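Local coordinates for DNA-damage inducible protein DDI1-like protein (Leishmania major, PDB 5YQ8) that acts as an aspartic protease, this chain being the retroviral protease-like domain that pairs with a second copy in the manner of retropepsins, at residues V8-N13 against V17-D22; V69-A72 against P77-F80. All blocks are in the same frame, centred on the assembly; numbering follows the deposited sequence.

Interaction 1: residues V8-N13 against V17-D22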
loop_
_atom_site.group_PDB
_atom_site.type_symbol
_atom_site.label_atom_id
_atom_site.label_comp_id
_atom_site.label_asym_id
_atom_site.label_seq_id
_atom_site.Cartn_x
_atom_site.Cartn_y
_atom_site.Cartn_z
ATOM N N VAL A 8 0.166 11.400 -4.966
ATOM C CA VAL A 8 0.368 12.104 -6.196
ATOM C C VAL A 8 -0.752 13.088 -6.472
ATOM O O VAL A 8 -1.919 12.836 -6.126
ATOM C CB VAL A 8 0.528 11.140 -7.340
ATOM C CG1 VAL A 8 1.844 10.385 -7.209
ATOM C CG2 VAL A 8 -0.684 10.199 -7.472
ATOM N N PRO A 9 -0.402 14.225 -7.110
ATOM C CA PRO A 9 -1.480 15.102 -7.581
ATOM C C PRO A 9 -2.053 14.646 -8.936
ATOM O O PRO A 9 -1.437 13.901 -9.663
ATOM C CB PRO A 9 -0.802 16.440 -7.694
ATOM C CG PRO A 9 0.658 16.035 -8.096
ATOM C CD PRO A 9 0.943 14.758 -7.415
ATOM N N CYS A 10 -3.261 15.077 -9.233
ATOM C CA CYS A 10 -3.932 14.844 -10.496
ATOM C C CYS A 10 -5.159 15.743 -10.591
ATOM O O CYS A 10 -5.519 16.411 -9.640
ATOM C CB CYS A 10 -4.402 13.373 -10.587
ATOM S SG CYS A 10 -5.577 12.775 -9.324
ATOM N N THR A 11 -5.857 15.699 -11.723
ATOM C CA THR A 11 -7.078 16.503 -11.922
ATOM C C THR A 11 -8.209 15.634 -12.495
ATOM O O THR A 11 -7.988 14.852 -13.389
ATOM C CB THR A 11 -6.832 17.703 -12.895
ATOM O OG1 THR A 11 -6.445 17.234 -14.199
ATOM C CG2 THR A 11 -5.767 18.596 -12.392
ATOM N N ILE A 12 -9.431 15.843 -12.031
ATOM C CA ILE A 12 -10.622 15.255 -12.585
ATOM C C ILE A 12 -11.570 16.386 -12.921
ATOM O O ILE A 12 -12.011 17.121 -12.007
ATOM C CB ILE A 12 -11.288 14.344 -11.564
ATOM C CG1 ILE A 12 -10.270 13.287 -11.085
ATOM C CG2 ILE A 12 -12.524 13.679 -12.163
ATOM C CD1 ILE A 12 -10.776 12.183 -10.174
ATOM N N ASN A 13 -11.911 16.511 -14.202
ATOM C CA ASN A 13 -12.713 17.618 -14.729
ATOM C C ASN A 13 -12.121 18.926 -14.269
ATOM O O ASN A 13 -12.786 19.629 -13.485
ATOM C CB ASN A 13 -14.144 17.594 -14.234
ATOM C CG ASN A 13 -14.791 16.327 -14.504
ATOM O OD1 ASN A 13 -14.851 15.877 -15.643
ATOM N ND2 ASN A 13 -15.332 15.759 -13.477
ATOM N N VAL A 17 -6.826 17.391 -7.397
ATOM C CA VAL A 17 -6.996 16.440 -6.312
ATOM C C VAL A 17 -5.714 15.687 -6.035
ATOM O O VAL A 17 -4.919 15.444 -6.983
ATOM C CB VAL A 17 -8.152 15.465 -6.609
ATOM C CG1 VAL A 17 -9.527 16.138 -6.460
ATOM C CG2 VAL A 17 -8.069 14.954 -8.003
ATOM N N LYS A 18 -5.464 15.374 -4.762
ATOM C CA LYS A 18 -4.366 14.530 -4.418
ATOM C C LYS A 18 -4.834 13.103 -4.090
ATOM O O LYS A 18 -5.890 12.914 -3.494
ATOM C CB LYS A 18 -3.548 15.102 -3.273
ATOM C CG LYS A 18 -4.108 14.981 -1.871
ATOM C CD LYS A 18 -2.987 15.077 -0.860
ATOM C CE LYS A 18 -3.580 15.147 0.527
ATOM N NZ LYS A 18 -4.488 16.332 0.744
ATOM N N ALA A 19 -4.048 12.123 -4.528
ATOM C CA ALA A 19 -4.443 10.717 -4.522
ATOM C C ALA A 19 -3.419 9.907 -3.739
ATOM O O ALA A 19 -2.248 9.971 -4.033
ATOM C CB ALA A 19 -4.539 10.166 -5.956
ATOM N N PHE A 20 -3.888 9.145 -2.772
ATOM C CA PHE A 20 -3.055 8.195 -2.000
ATOM C C PHE A 20 -2.773 6.894 -2.741
ATOM O O PHE A 20 -3.705 6.307 -3.261
ATOM C CB PHE A 20 -3.786 7.863 -0.736
ATOM C CG PHE A 20 -3.003 7.028 0.251
ATOM C CD1 PHE A 20 -1.913 7.560 0.905
ATOM C CD2 PHE A 20 -3.418 5.719 0.582
ATOM C CE1 PHE A 20 -1.255 6.824 1.879
ATOM C CE2 PHE A 20 -2.725 4.978 1.507
ATOM C CZ PHE A 20 -1.626 5.520 2.146
ATOM N N VAL A 21 -1.510 6.502 -2.792
ATOM C CA VAL A 21 -1.071 5.350 -3.586
ATOM C C VAL A 21 -0.805 4.173 -2.646
ATOM O O VAL A 21 0.257 4.140 -1.994
ATOM C CB VAL A 21 0.198 5.655 -4.378
ATOM C CG1 VAL A 21 0.717 4.395 -5.076
ATOM C CG2 VAL A 21 -0.018 6.818 -5.374
ATOM N N ASP A 22 -1.746 3.235 -2.596
ATOM C CA ASP A 22 -1.839 2.186 -1.536
ATOM C C ASP A 22 -1.794 0.824 -2.140
ATOM O O ASP A 22 -2.787 0.362 -2.636
ATOM C CB ASP A 22 -3.166 2.356 -0.789
ATOM C CG ASP A 22 -3.281 1.536 0.471
ATOM O OD1 ASP A 22 -2.420 0.672 0.727
ATOM O OD2 ASP A 22 -4.301 1.762 1.191
#

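Interaction 2: residues V69-A72 against P77-F80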
loop_
_atom_site.group_PDB
_atom_site.type_symbol
_atom_site.label_atom_id
_atom_site.label_comp_id
_atom_site.label_asym_id
_atom_site.label_seq_id
_atom_site.Cartn_x
_atom_site.Cartn_y
_atom_site.Cartn_z
ATOM N N VAL A 69 -9.295 10.778 -15.420
ATOM C CA VAL A 69 -8.378 11.370 -14.456
ATOM C C VAL A 69 -7.046 11.662 -15.126
ATOM O O VAL A 69 -6.416 10.776 -15.710
ATOM C CB VAL A 69 -8.168 10.380 -13.329
ATOM C CG1 VAL A 69 -7.347 10.987 -12.235
ATOM C CG2 VAL A 69 -9.482 9.947 -12.732
ATOM N N ASN A 70 -6.606 12.913 -15.023
ATOM C CA ASN A 70 -5.417 13.378 -15.696
ATOM C C ASN A 70 -4.239 13.152 -14.786
ATOM O O ASN A 70 -3.884 13.980 -13.912
ATOM C CB ASN A 70 -5.543 14.846 -16.115
ATOM C CG ASN A 70 -4.267 15.383 -16.727
ATOM O OD1 ASN A 70 -3.292 15.657 -15.994
ATOM N ND2 ASN A 70 -4.202 15.418 -18.078
ATOM N N LEU A 71 -3.601 12.006 -14.978
ATOM C CA LEU A 71 -2.497 11.579 -14.112
ATOM C C LEU A 71 -1.289 11.438 -15.008
ATOM O O LEU A 71 -1.357 10.814 -16.103
ATOM C CB LEU A 71 -2.878 10.288 -13.384
ATOM C CG LEU A 71 -1.815 9.775 -12.414
ATOM C CD1 LEU A 71 -1.365 10.831 -11.416
ATOM C CD2 LEU A 71 -2.294 8.574 -11.645
ATOM N N ALA A 72 -0.191 12.049 -14.571
ATOM C CA ALA A 72 1.079 12.078 -15.325
ATOM C C ALA A 72 0.932 12.773 -16.617
ATOM O O ALA A 72 1.582 12.352 -17.587
ATOM C CB ALA A 72 1.672 10.653 -15.520
ATOM N N PRO A 77 -8.424 6.301 -17.553
ATOM C CA PRO A 77 -9.744 5.962 -17.101
ATOM C C PRO A 77 -9.666 5.236 -15.774
ATOM O O PRO A 77 -9.043 4.153 -15.719
ATOM C CB PRO A 77 -10.275 5.042 -18.214
ATOM C CG PRO A 77 -9.073 4.462 -18.826
ATOM C CD PRO A 77 -7.993 5.453 -18.669
ATOM N N PHE A 78 -10.291 5.822 -14.725
ATOM C CA PHE A 78 -10.441 5.225 -13.420
ATOM C C PHE A 78 -11.832 4.707 -13.158
ATOM O O PHE A 78 -12.806 5.211 -13.650
ATOM C CB PHE A 78 -10.091 6.238 -12.338
ATOM C CG PHE A 78 -8.611 6.227 -11.985
ATOM C CD1 PHE A 78 -7.651 6.645 -12.927
ATOM C CD2 PHE A 78 -8.175 5.751 -10.744
ATOM C CE1 PHE A 78 -6.318 6.597 -12.648
ATOM C CE2 PHE A 78 -6.818 5.719 -10.460
ATOM C CZ PHE A 78 -5.898 6.145 -11.408
ATOM N N ALA A 79 -11.907 3.689 -12.310
ATOM C CA ALA A 79 -13.165 3.194 -11.707
ATOM C C ALA A 79 -12.897 3.072 -10.224
ATOM O O ALA A 79 -11.808 2.573 -9.805
ATOM C CB ALA A 79 -13.558 1.849 -12.227
ATOM N N PHE A 80 -13.847 3.588 -9.444
ATOM C CA PHE A 80 -13.741 3.523 -8.014
ATOM C C PHE A 80 -15.059 3.618 -7.291
ATOM O O PHE A 80 -16.050 4.007 -7.881
ATOM C CB PHE A 80 -12.851 4.626 -7.523
ATOM C CG PHE A 80 -13.113 5.919 -8.153
ATOM C CD1 PHE A 80 -14.250 6.601 -7.874
ATOM C CD2 PHE A 80 -12.209 6.419 -9.048
ATOM C CE1 PHE A 80 -14.472 7.787 -8.498
ATOM C CE2 PHE A 80 -12.419 7.551 -9.695
ATOM C CZ PHE A 80 -13.551 8.250 -9.413
#

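Interaction 1: residues V8-N13 against V17-D22
Val8 pairs with Ala19 and Cys10 with Val17 through two-way backbone hydrogen bonds, in an antiparallel hairpin whose strand axes are twisted to 131°. Ala19 N lies 2.8 Å from Val8 O. In return, Val8 N lies 3.0 Å from Ala19 O. Between the bonded pairs Pro9 and Lys18 form a non-hydrogen-bonded pair on the other face; the amine of Lys18 is held by the carbonyl of Leu126. On the face of Val8, Cys10, Val17 and Ala19, Val8 CG2 rests on Ala19 CB at 4.1 Å; Val8 CG2 also touches Val21 CG2 at 4.0 Å. The Cys10 sulfur stands between its own backbone N and carbonyl carbon (chi1 60°), where SG meets Val17 CG2 at 3.6 Å. That same methyl takes Ile12 CG1 from a second direction at 4.1 Å, the two side chains at about a right angle. Beyond the hairpin comes Asp22, the probable catalytic aspartate, facing its counterpart in the second subunit; Val21 O accepts a hydrogen bond from Ser23 OG of that subunit, as in the fireman's grip of retropepsins. The pairing thus leads directly into the catalytic loop: N and O of Val8, Cys10, Val17 and Ala19 satisfy one another between the strands, and an apolar face turns to the domain interior.

Interaction 2: residues V69-A72 against P77-F80
Val69, which touches Phe78, is hydrogen-bonded through its backbone to Ile76, and Phe78 likewise to Thr67, each bond crossing the beta hairpin 62-71/74-83. In this antiparallel hairpin of the retropepsin-like fold Val69 and Phe78 therefore sit diagonally, two places out of register, with their CB atoms on the same buried side. The contact between residues 69-72 and 77-80 is itself wholly apolar. Val69 has CG1 anti to its nitrogen (chi1 -174°), which leaves CG2 as the branch that reaches Phe78. This methyl, Val69 CG2, lies 3.8 Å from Phe78 CB and meets the ring obliquely, the two side chains standing at about a right angle. Further along the same strand, Leu71 brings CD2 to the far end of the ring, 4.4 Å from Phe78 CZ, a looser touch than that of Val69. The phenyl group is thus met at its root by the valine and at its tip by the leucine. Val69 and Leu71 also pack on Cys10, so the hairpin side chains join those of strand 7-12. Phe80, two residues on, packs on Ile64 and Thr67. Phe78 CD1, an ortho carbon of the ring, lies 3.8 Å from Val69 CB, making that beta carbon part of the contact together with its methyl.

In the fold
From the N terminus, interaction 1 closes first, its strands joined by the short turn at Asn13; the chain then passes the catalytic loop, strand 29-31 and helix 32-37. Interaction 2 closes a second hairpin, 62-71 with 74-83, so the two contacts lie in series and neither nests in nor crosses the other. In space their centres are only about 8 Å apart. Strands 7-12 and 62-71, at opposite ends of the strand order of the mixed sheet, meet here: Thr11 O and Asn70 N, 2.9 Å apart, probably form a hydrogen bond, and Ile12 CD1 touches Val69 CG2 at 3.6 Å. Two hairpins distant in sequence are thereby tied together.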